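PDB 1XOC: oligopeptide-binding protein appA from Bacillus subtilis, which binds oligopeptides outside the cell as the solute-binding component of an ABC-type oligopeptide permease that can replace the Opp system in sporulation and competence. Local coordinates for residues K279-K282 and V283-L287; A377-V380 and Q381-K385; M405-P408 and N409-F412. One frame throughout, in Å; residues are numbered along the deposited sequence.

In the fold
Contacts 1 and 2 each form within a single helix, 281-289 and 371-385, and lie well out from the middle of the chain; contact 3 is a loop turn closer in, between helix 398-405 and strand 414-420. The two helices meet where Leu-287 CD2 lies 4.1 Å from Leu-384 CD1, while contact 3 touches neither. All three sit around the same mixed sheet. Contact 1, partly buried at a helix start, is rich in charge; contact 2 is more deeply buried, with valines and a leucine inward and Val-378 and Glu-382 outward. Contact 3 relies on proline-tryptophan packing, and its Met-405 and Asn-406 side chains reach the bound peptide.

Contact 1 of 3, residues K279-K282 and V283-L287; sequences KDKK and VRQAL
Arg-284 folds back on Lys-279 and Lys-281 in a local contact at the N-terminal first turn of helix 281-289, with Asp-280 as N-cap. The capping bond runs from Lys-282 N to Asp-280 OD1, 3.0 Å long, and the donor meets the oxygen from above the carboxylate plane. With chi1 at -173°, the carboxylate of Asp-280 swings beside its own carbonyl carbon and over the start of the helix, where the N-H groups of the first turn would probably stabilise its negative charge. Asp-280 CB also rests against Val-283 CG2, at 3.9 Å. Backbone bonds then take up the helical pattern, among them Arg-284 N to Asp-280 O at 3.2 Å and Gln-285 N to Lys-281 O at 2.9 Å.

The arginine chain bends at chi3 (-55°), which sets one face of the guanidinium against Lys-281 CA, 3.6 Å from the plane and displaced toward the rim. Arg-284 NH1 makes a weak bond of 3.2 Å to Lys-279 O and a further one to Phe-278 O; a water joins NH2 to Lys-279 O. NE and NH2 bind the carbonyls of Gln-481 and Asp-480, so backbone oxygens hold the cation in place. One turn apart, Lys-281 and Gln-285 slant across each other, the glutamine CG lying 3.3 Å from Lys-281 O.

Around this turn, Lys-281 NZ makes a salt bridge to Glu-479 of helix 463-480, Gln-285 and Ala-286 pack on Met-338 of helix 332-341, and Arg-284 and Leu-287 lie against Trp-271 of strand 265-271.

Contact 2 of 3, residues A377-V380 and Q381-K385; sequences AVVV and QEQLK
Gln-383 N donates to Val-379 O over 2.9 Å, a nearly straight helical bond (N-H...O 166°) and one of the two shortest polar links across this contact, both 2.9 Å. It belongs to helix 371-385, the crossover helix of the beta-alpha-beta unit between strands 358-367 and 390-396. Its neighbours follow the same i to i+4 pattern, from Gln-381 N to Ala-377 O through Leu-384 N to Val-380 O.

Above these bonds, three pairs of side chains one turn apart lie side by side and point the same way. Val-380 CG1 meets Leu-384 CD1 at 3.6 Å. The valine's CG1 stands opposite its backbone N (chi1 174°), which aims that methyl along the helix at the leucine. Val-379 CG1 likewise flanks the amide group of Gln-383, whose CD is 3.8 Å away. On the outer face, Glu-382 lays its chain along Val-378: CG is 3.5 Å from Val-378 O, and the carboxylate carbon CD comes to 4.1 Å from Val-378 CG1.

Gln-381 reaches toward the sheet, its NE2 bonding to Val-391 O on strand 390-396. Ala-377 and Val-380 pack on Leu-364 of strand 358-367, and Val-379 on Ile-296 of helix 293-300. The chemistry thus divides by face: methyl groups and the Gln-383 chain supply much of the buried packing, the Gln-381 side-chain hydrogen bond ties the helix to strand 390-396, and the carboxylate remains on the exposed side.

Contact 3 of 3, residues M405-P408 and N409-F412; sequences MNPP and NWDF
Pro-408, joined to Pro-407 by a cis peptide bond, lies with it under one face of the Trp-410 indole. The geometry is that of a type VIa beta-turn, with Asn-406 first and the cis proline third, directly after helix 398-405. Asn-409 N closes it on a lone pair of Asn-406 O, at 2.9 Å. The same oxygen takes a longer second bond from Trp-410 N, 3.3 Å away and well above the carbonyl plane.

With chi1 at -54°, the indole folds back over the turn. Its six-membered ring receives CH-pi contacts from Pro-407 CA, 4.0 Å from the centroid, and from Pro-408 CA, 4.1 Å from it. Pro-407 CB adds an apolar touch on Trp-410 CZ2 at 3.5 Å. Trp-444 meets the tryptophan edge-to-face.

After Trp-410, an inverse gamma turn centred on Asp-411 leads toward strand 414-420. The Asn-406 side chain is anchored by Val-402 O and Tyr-442 OH, and with Met-405 it packs on the bound peptide. Met-405 O is buried without a polar partner in the model; Trp-410 CD1 approaches it to 3.5 Å.

Contact 1 of 3, residues K279-K282 and V283-L287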
ATOM      1  N   LYS A 279     -24.110  -6.813  -1.434  1.00 32.67           N
ATOM      2  CA  LYS A 279     -24.326  -6.451  -2.824  1.00 33.70           C
ATOM      3  C   LYS A 279     -25.160  -5.168  -3.020  1.00 34.13           C
ATOM      4  O   LYS A 279     -24.946  -4.428  -3.984  1.00 34.89           O
ATOM      5  CB  LYS A 279     -24.965  -7.623  -3.564  1.00 34.13           C
ATOM      6  CG  LYS A 279     -24.008  -8.777  -3.784  1.00 34.93           C
ATOM      7  CD  LYS A 279     -24.699  -9.934  -4.521  1.00 35.46           C
ATOM      8  CE  LYS A 279     -23.758 -11.124  -4.725  1.00 37.19           C
ATOM      9  NZ  LYS A 279     -24.455 -12.284  -5.361  1.00 38.40           N
ATOM     10  N   ASP A 280     -26.105  -4.917  -2.109  1.00 34.49           N
ATOM     11  CA  ASP A 280     -27.020  -3.773  -2.206  1.00 34.12           C
ATOM     12  C   ASP A 280     -26.339  -2.512  -1.698  1.00 33.52           C
ATOM     13  O   ASP A 280     -25.905  -2.451  -0.546  1.00 32.91           O
ATOM     14  CB  ASP A 280     -28.287  -4.047  -1.385  1.00 34.26           C
ATOM     15  CG  ASP A 280     -29.386  -2.986  -1.565  1.00 35.94           C
ATOM     16  OD1 ASP A 280     -29.191  -1.976  -2.270  1.00 38.93           O
ATOM     17  OD2 ASP A 280     -30.479  -3.177  -0.985  1.00 40.70           O
ATOM     18  N   LYS A 281     -26.249  -1.504  -2.560  1.00 33.41           N
ATOM     19  CA  LYS A 281     -25.709  -0.199  -2.187  1.00 33.35           C
ATOM     20  C   LYS A 281     -26.372   0.364  -0.930  1.00 33.01           C
ATOM     21  O   LYS A 281     -25.700   0.946  -0.084  1.00 31.74           O
ATOM     22  CB  LYS A 281     -25.912   0.796  -3.329  1.00 33.52           C
ATOM     23  CG  LYS A 281     -25.488   2.217  -3.006  1.00 34.63           C
ATOM     24  CD  LYS A 281     -25.674   3.150  -4.197  1.00 35.26           C
ATOM     25  CE  LYS A 281     -27.034   3.801  -4.191  1.00 38.94           C
ATOM     26  NZ  LYS A 281     -27.215   4.716  -5.346  1.00 40.59           N
ATOM     27  N   LYS A 282     -27.696   0.225  -0.824  1.00 32.63           N
ATOM     28  CA  LYS A 282     -28.412   0.811   0.314  1.00 32.75           C
ATOM     29  C   LYS A 282     -28.006   0.163   1.641  1.00 32.15           C
ATOM     30  O   LYS A 282     -27.911   0.847   2.668  1.00 32.17           O
ATOM     31  CB  LYS A 282     -29.929   0.755   0.115  1.00 32.93           C
ATOM     32  CG  LYS A 282     -30.629   1.821   0.924  1.00 33.50           C
ATOM     33  CD  LYS A 282     -32.035   2.086   0.443  1.00 35.55           C
ATOM     34  CE  LYS A 282     -33.001   1.284   1.233  1.00 38.78           C
ATOM     35  NZ  LYS A 282     -32.791   1.622   2.646  1.00 40.65           N
ATOM     36  N   VAL A 283     -27.730  -1.139   1.606  1.00 31.28           N
ATOM     37  CA  VAL A 283     -27.218  -1.850   2.783  1.00 30.83           C
ATOM     38  C   VAL A 283     -25.833  -1.314   3.175  1.00 30.44           C
ATOM     39  O   VAL A 283     -25.602  -1.012   4.346  1.00 30.20           O
ATOM     40  CB  VAL A 283     -27.207  -3.391   2.565  1.00 30.47           C
ATOM     41  CG1 VAL A 283     -26.374  -4.132   3.637  1.00 31.12           C
ATOM     42  CG2 VAL A 283     -28.648  -3.911   2.541  1.00 30.87           C
ATOM     43  N   ARG A 284     -24.924  -1.193   2.207  1.00 31.06           N
ATOM     44  CA  ARG A 284     -23.598  -0.633   2.483  1.00 30.48           C
ATOM     45  C   ARG A 284     -23.679   0.778   3.060  1.00 30.57           C
ATOM     46  O   ARG A 284     -22.986   1.099   4.021  1.00 30.33           O
ATOM     47  CB  ARG A 284     -22.702  -0.652   1.251  1.00 30.13           C
ATOM     48  CG  ARG A 284     -22.395  -2.042   0.762  1.00 31.19           C
ATOM     49  CD  ARG A 284     -21.271  -2.049  -0.229  1.00 30.85           C
ATOM     50  NE  ARG A 284     -21.517  -1.143  -1.361  1.00 30.63           N
ATOM     51  CZ  ARG A 284     -22.147  -1.481  -2.484  1.00 31.38           C
ATOM     52  NH1 ARG A 284     -22.630  -2.705  -2.654  1.00 31.07           N
ATOM     53  NH2 ARG A 284     -22.326  -0.581  -3.436  1.00 32.06           N
ATOM     54  N   GLN A 285     -24.564   1.605   2.509  1.00 30.36           N
ATOM     55  CA  GLN A 285     -24.793   2.944   3.054  1.00 30.44           C
ATOM     56  C   GLN A 285     -25.315   2.892   4.494  1.00 30.59           C
ATOM     57  O   GLN A 285     -24.948   3.715   5.328  1.00 30.00           O
ATOM     58  CB  GLN A 285     -25.782   3.716   2.183  1.00 30.70           C
ATOM     59  CG  GLN A 285     -25.272   4.085   0.792  1.00 31.03           C
ATOM     60  CD  GLN A 285     -26.325   4.764  -0.053  1.00 31.56           C
ATOM     61  OE1 GLN A 285     -26.000   5.435  -1.025  1.00 34.60           O
ATOM     62  NE2 GLN A 285     -27.600   4.585   0.305  1.00 31.38           N
ATOM     63  N   ALA A 286     -26.186   1.928   4.762  1.00 30.31           N
ATOM     64  CA  ALA A 286     -26.737   1.721   6.103  1.00 30.37           C
ATOM     65  C   ALA A 286     -25.654   1.324   7.107  1.00 30.77           C
ATOM     66  O   ALA A 286     -25.665   1.778   8.257  1.00 31.22           O
ATOM     67  CB  ALA A 286     -27.818   0.671   6.061  1.00 30.60           C
ATOM     68  N   LEU A 287     -24.729   0.466   6.688  1.00 30.50           N
ATOM     69  CA  LEU A 287     -23.648   0.019   7.566  1.00 30.60           C
ATOM     70  C   LEU A 287     -22.767   1.191   7.965  1.00 30.79           C
ATOM     71  O   LEU A 287     -22.406   1.350   9.130  1.00 32.15           O
ATOM     72  CB  LEU A 287     -22.817  -1.067   6.892  1.00 31.12           C
ATOM     73  CG  LEU A 287     -23.500  -2.406   6.625  1.00 31.83           C
ATOM     74  CD1 LEU A 287     -22.749  -3.241   5.604  1.00 31.12           C
ATOM     75  CD2 LEU A 287     -23.641  -3.186   7.902  1.00 34.21           C
TER
HETATM   76  O   HOH W   1     -23.667  -2.065  -5.704  1.00 36.47           O

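Contact 2 of 3, residues A377-V380 and Q381-K385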
ATOM      1  N   ALA A 377     -12.360  -3.532  15.082  1.00 29.10           N
ATOM      2  CA  ALA A 377     -13.213  -4.683  14.757  1.00 28.73           C
ATOM      3  C   ALA A 377     -14.207  -5.023  15.866  1.00 28.48           C
ATOM      4  O   ALA A 377     -15.384  -5.367  15.632  1.00 28.51           O
ATOM      5  CB  ALA A 377     -12.391  -5.881  14.391  1.00 29.20           C
ATOM      6  N   VAL A 378     -13.743  -4.894  17.096  1.00 27.96           N
ATOM      7  CA  VAL A 378     -14.595  -5.135  18.272  1.00 28.00           C
ATOM      8  C   VAL A 378     -15.643  -4.018  18.393  1.00 28.63           C
ATOM      9  O   VAL A 378     -16.806  -4.267  18.653  1.00 28.33           O
ATOM     10  CB  VAL A 378     -13.742  -5.237  19.540  1.00 28.82           C
ATOM     11  CG1 VAL A 378     -14.607  -5.342  20.739  1.00 30.20           C
ATOM     12  CG2 VAL A 378     -12.777  -6.446  19.422  1.00 28.44           C
ATOM     13  N   VAL A 379     -15.253  -2.782  18.115  1.00 28.71           N
ATOM     14  CA  VAL A 379     -16.197  -1.670  18.181  1.00 29.46           C
ATOM     15  C   VAL A 379     -17.285  -1.786  17.096  1.00 29.24           C
ATOM     16  O   VAL A 379     -18.467  -1.551  17.353  1.00 29.52           O
ATOM     17  CB  VAL A 379     -15.468  -0.309  18.076  1.00 30.19           C
ATOM     18  CG1 VAL A 379     -16.483   0.824  17.944  1.00 33.07           C
ATOM     19  CG2 VAL A 379     -14.575  -0.049  19.294  1.00 29.67           C
ATOM     20  N   VAL A 380     -16.887  -2.164  15.895  1.00 29.53           N
ATOM     21  CA  VAL A 380     -17.839  -2.436  14.823  1.00 29.96           C
ATOM     22  C   VAL A 380     -18.793  -3.567  15.228  1.00 30.00           C
ATOM     23  O   VAL A 380     -20.015  -3.479  15.026  1.00 29.95           O
ATOM     24  CB  VAL A 380     -17.120  -2.750  13.488  1.00 30.73           C
ATOM     25  CG1 VAL A 380     -18.123  -3.182  12.418  1.00 30.74           C
ATOM     26  CG2 VAL A 380     -16.311  -1.535  13.017  1.00 30.57           C
ATOM     27  N   GLN A 381     -18.266  -4.641  15.807  1.00 29.55           N
ATOM     28  CA  GLN A 381     -19.144  -5.722  16.294  1.00 30.52           C
ATOM     29  C   GLN A 381     -20.172  -5.212  17.264  1.00 30.86           C
ATOM     30  O   GLN A 381     -21.334  -5.611  17.207  1.00 30.89           O
ATOM     31  CB  GLN A 381     -18.300  -6.803  16.940  1.00 29.94           C
ATOM     32  CG  GLN A 381     -19.016  -7.903  17.624  1.00 29.88           C
ATOM     33  CD  GLN A 381     -18.017  -8.786  18.306  1.00 31.39           C
ATOM     34  OE1 GLN A 381     -17.349  -8.367  19.264  1.00 31.02           O
ATOM     35  NE2 GLN A 381     -17.882 -10.021  17.807  1.00 32.76           N
ATOM     36  N   GLU A 382     -19.755  -4.347  18.182  1.00 31.24           N
ATOM     37  CA  GLU A 382     -20.674  -3.845  19.201  1.00 32.33           C
ATOM     38  C   GLU A 382     -21.713  -2.888  18.608  1.00 31.47           C
ATOM     39  O   GLU A 382     -22.895  -2.992  18.933  1.00 31.70           O
ATOM     40  CB  GLU A 382     -19.905  -3.217  20.381  1.00 33.05           C
ATOM     41  CG  GLU A 382     -19.149  -4.294  21.200  1.00 36.32           C
ATOM     42  CD  GLU A 382     -18.127  -3.763  22.249  1.00 37.94           C
ATOM     43  OE1 GLU A 382     -17.817  -2.539  22.242  1.00 47.20           O
ATOM     44  OE2 GLU A 382     -17.617  -4.587  23.070  1.00 40.42           O
ATOM     45  N   GLN A 383     -21.268  -1.963  17.756  1.00 31.48           N
ATOM     46  CA  GLN A 383     -22.161  -0.974  17.149  1.00 31.72           C
ATOM     47  C   GLN A 383     -23.175  -1.609  16.195  1.00 30.89           C
ATOM     48  O   GLN A 383     -24.346  -1.226  16.193  1.00 30.72           O
ATOM     49  CB  GLN A 383     -21.374   0.175  16.477  1.00 31.65           C
ATOM     50  CG  GLN A 383     -20.641   1.064  17.500  1.00 32.16           C
ATOM     51  CD  GLN A 383     -19.868   2.217  16.899  1.00 34.39           C
ATOM     52  OE1 GLN A 383     -19.132   2.950  17.596  1.00 41.06           O
ATOM     53  NE2 GLN A 383     -19.980   2.371  15.624  1.00 31.62           N
ATOM     54  N   LEU A 384     -22.754  -2.590  15.404  1.00 30.55           N
ATOM     55  CA  LEU A 384     -23.689  -3.257  14.501  1.00 30.95           C
ATOM     56  C   LEU A 384     -24.647  -4.196  15.226  1.00 31.18           C
ATOM     57  O   LEU A 384     -25.770  -4.427  14.749  1.00 31.31           O
ATOM     58  CB  LEU A 384     -22.938  -3.991  13.386  1.00 30.89           C
ATOM     59  CG  LEU A 384     -22.153  -3.072  12.440  1.00 31.55           C
ATOM     60  CD1 LEU A 384     -21.498  -3.871  11.336  1.00 30.84           C
ATOM     61  CD2 LEU A 384     -23.045  -1.994  11.830  1.00 32.08           C
ATOM     62  N   LYS A 385     -24.234  -4.716  16.385  1.00 31.96           N
ATOM     63  CA  LYS A 385     -25.128  -5.548  17.194  1.00 32.15           C
ATOM     64  C   LYS A 385     -26.406  -4.776  17.546  1.00 32.06           C
ATOM     65  O   LYS A 385     -27.506  -5.324  17.502  1.00 32.84           O
ATOM     66  CB  LYS A 385     -24.426  -6.021  18.470  1.00 32.15           C
ATOM     67  CG  LYS A 385     -25.214  -7.075  19.272  1.00 33.09           C
ATOM     68  CD  LYS A 385     -24.360  -7.689  20.398  1.00 33.77           C
ATOM     69  CE  LYS A 385     -25.087  -8.862  21.031  1.00 36.61           C
ATOM     70  NZ  LYS A 385     -24.444  -9.391  22.274  1.00 38.48           N
TER

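Contact 3 of 3, residues M405-P408 and N409-F412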
ATOM      1  N   MET A 405      -7.065 -12.023   0.697  1.00 30.04           N
ATOM      2  CA  MET A 405      -7.855 -10.962   0.081  1.00 32.07           C
ATOM      3  C   MET A 405      -7.646 -10.916  -1.430  1.00 31.44           C
ATOM      4  O   MET A 405      -8.560 -10.544  -2.167  1.00 32.08           O
ATOM      5  CB  MET A 405      -7.516  -9.591   0.691  1.00 32.48           C
ATOM      6  CG  MET A 405      -6.180  -9.052   0.378  1.00 35.70           C
ATOM      7  SD  MET A 405      -5.903  -7.466   1.243  1.00 38.64           S
ATOM      8  CE  MET A 405      -5.800  -8.038   2.895  1.00 36.53           C
ATOM      9  N   ASN A 406      -6.466 -11.335  -1.885  1.00 31.48           N
ATOM     10  CA  ASN A 406      -6.075 -11.235  -3.296  1.00 30.46           C
ATOM     11  C   ASN A 406      -6.741 -12.282  -4.186  1.00 30.26           C
ATOM     12  O   ASN A 406      -7.150 -13.333  -3.707  1.00 29.58           O
ATOM     13  CB  ASN A 406      -4.534 -11.340  -3.427  1.00 30.78           C
ATOM     14  CG  ASN A 406      -3.852 -10.000  -3.333  1.00 32.62           C
ATOM     15  OD1 ASN A 406      -3.817  -9.254  -4.308  1.00 33.37           O
ATOM     16  ND2 ASN A 406      -3.318  -9.671  -2.156  1.00 35.59           N
ATOM     17  N   PRO A 407      -6.844 -12.019  -5.495  1.00 29.24           N
ATOM     18  CA  PRO A 407      -7.202 -13.066  -6.428  1.00 29.53           C
ATOM     19  C   PRO A 407      -6.231 -14.233  -6.266  1.00 29.78           C
ATOM     20  O   PRO A 407      -5.066 -13.996  -5.914  1.00 29.69           O
ATOM     21  CB  PRO A 407      -6.983 -12.412  -7.795  1.00 29.85           C
ATOM     22  CG  PRO A 407      -7.004 -10.975  -7.549  1.00 29.16           C
ATOM     23  CD  PRO A 407      -6.576 -10.734  -6.159  1.00 29.45           C
ATOM     24  N   PRO A 408      -6.686 -15.471  -6.492  1.00 30.71           N
ATOM     25  CA  PRO A 408      -8.018 -15.915  -6.877  1.00 30.35           C
ATOM     26  C   PRO A 408      -8.940 -16.260  -5.702  1.00 30.19           C
ATOM     27  O   PRO A 408      -9.902 -17.018  -5.891  1.00 30.69           O
ATOM     28  CB  PRO A 408      -7.707 -17.195  -7.652  1.00 30.82           C
ATOM     29  CG  PRO A 408      -6.591 -17.768  -6.879  1.00 31.47           C
ATOM     30  CD  PRO A 408      -5.763 -16.619  -6.411  1.00 31.31           C
ATOM     31  N   ASN A 409      -8.653 -15.719  -4.511  1.00 30.04           N
ATOM     32  CA  ASN A 409      -9.292 -16.177  -3.267  1.00 29.23           C
ATOM     33  C   ASN A 409     -10.441 -15.282  -2.808  1.00 29.56           C
ATOM     34  O   ASN A 409     -11.565 -15.751  -2.628  1.00 30.24           O
ATOM     35  CB  ASN A 409      -8.254 -16.293  -2.152  1.00 29.40           C
ATOM     36  CG  ASN A 409      -7.128 -17.235  -2.504  1.00 29.55           C
ATOM     37  OD1 ASN A 409      -5.954 -16.959  -2.217  1.00 33.98           O
ATOM     38  ND2 ASN A 409      -7.466 -18.361  -3.094  1.00 28.38           N
ATOM     39  N   TRP A 410     -10.170 -13.995  -2.623  1.00 28.10           N
ATOM     40  CA  TRP A 410     -11.171 -13.072  -2.098  1.00 29.15           C
ATOM     41  C   TRP A 410     -11.906 -13.645  -0.898  1.00 28.99           C
ATOM     42  O   TRP A 410     -13.136 -13.538  -0.781  1.00 29.67           O
ATOM     43  CB  TRP A 410     -12.175 -12.713  -3.172  1.00 28.97           C
ATOM     44  CG  TRP A 410     -11.528 -12.197  -4.415  1.00 28.66           C
ATOM     45  CD1 TRP A 410     -10.973 -10.958  -4.607  1.00 29.85           C
ATOM     46  CD2 TRP A 410     -11.419 -12.884  -5.656  1.00 28.86           C
ATOM     47  NE1 TRP A 410     -10.495 -10.857  -5.888  1.00 30.49           N
ATOM     48  CE2 TRP A 410     -10.766 -12.021  -6.556  1.00 28.69           C
ATOM     49  CE3 TRP A 410     -11.794 -14.159  -6.093  1.00 30.30           C
ATOM     50  CZ2 TRP A 410     -10.501 -12.388  -7.876  1.00 30.18           C
ATOM     51  CZ3 TRP A 410     -11.540 -14.527  -7.391  1.00 29.53           C
ATOM     52  CH2 TRP A 410     -10.889 -13.644  -8.277  1.00 29.32           C
ATOM     53  N   ASP A 411     -11.117 -14.233  -0.002  1.00 29.33           N
ATOM     54  CA  ASP A 411     -11.629 -15.124   1.038  1.00 29.93           C
ATOM     55  C   ASP A 411     -11.863 -14.319   2.309  1.00 29.79           C
ATOM     56  O   ASP A 411     -11.129 -14.456   3.297  1.00 29.41           O
ATOM     57  CB  ASP A 411     -10.600 -16.222   1.251  1.00 30.38           C
ATOM     58  CG  ASP A 411     -10.983 -17.201   2.335  1.00 32.10           C
ATOM     59  OD1 ASP A 411     -10.042 -17.783   2.911  1.00 37.85           O
ATOM     60  OD2 ASP A 411     -12.182 -17.350   2.639  1.00 38.77           O
ATOM     61  N   PHE A 412     -12.865 -13.445   2.236  1.00 30.15           N
ATOM     62  CA  PHE A 412     -13.293 -12.612   3.360  1.00 30.08           C
ATOM     63  C   PHE A 412     -14.721 -12.138   3.091  1.00 30.00           C
ATOM     64  O   PHE A 412     -15.126 -12.020   1.928  1.00 31.39           O
ATOM     65  CB  PHE A 412     -12.341 -11.415   3.564  1.00 30.18           C
ATOM     66  CG  PHE A 412     -12.377 -10.400   2.456  1.00 29.78           C
ATOM     67  CD1 PHE A 412     -11.703 -10.622   1.278  1.00 31.32           C
ATOM     68  CD2 PHE A 412     -13.096  -9.241   2.598  1.00 28.74           C
ATOM     69  CE1 PHE A 412     -11.722  -9.663   0.244  1.00 32.38           C
ATOM     70  CE2 PHE A 412     -13.087  -8.261   1.566  1.00 28.88           C
ATOM     71  CZ  PHE A 412     -12.416  -8.506   0.400  1.00 31.49           C
TER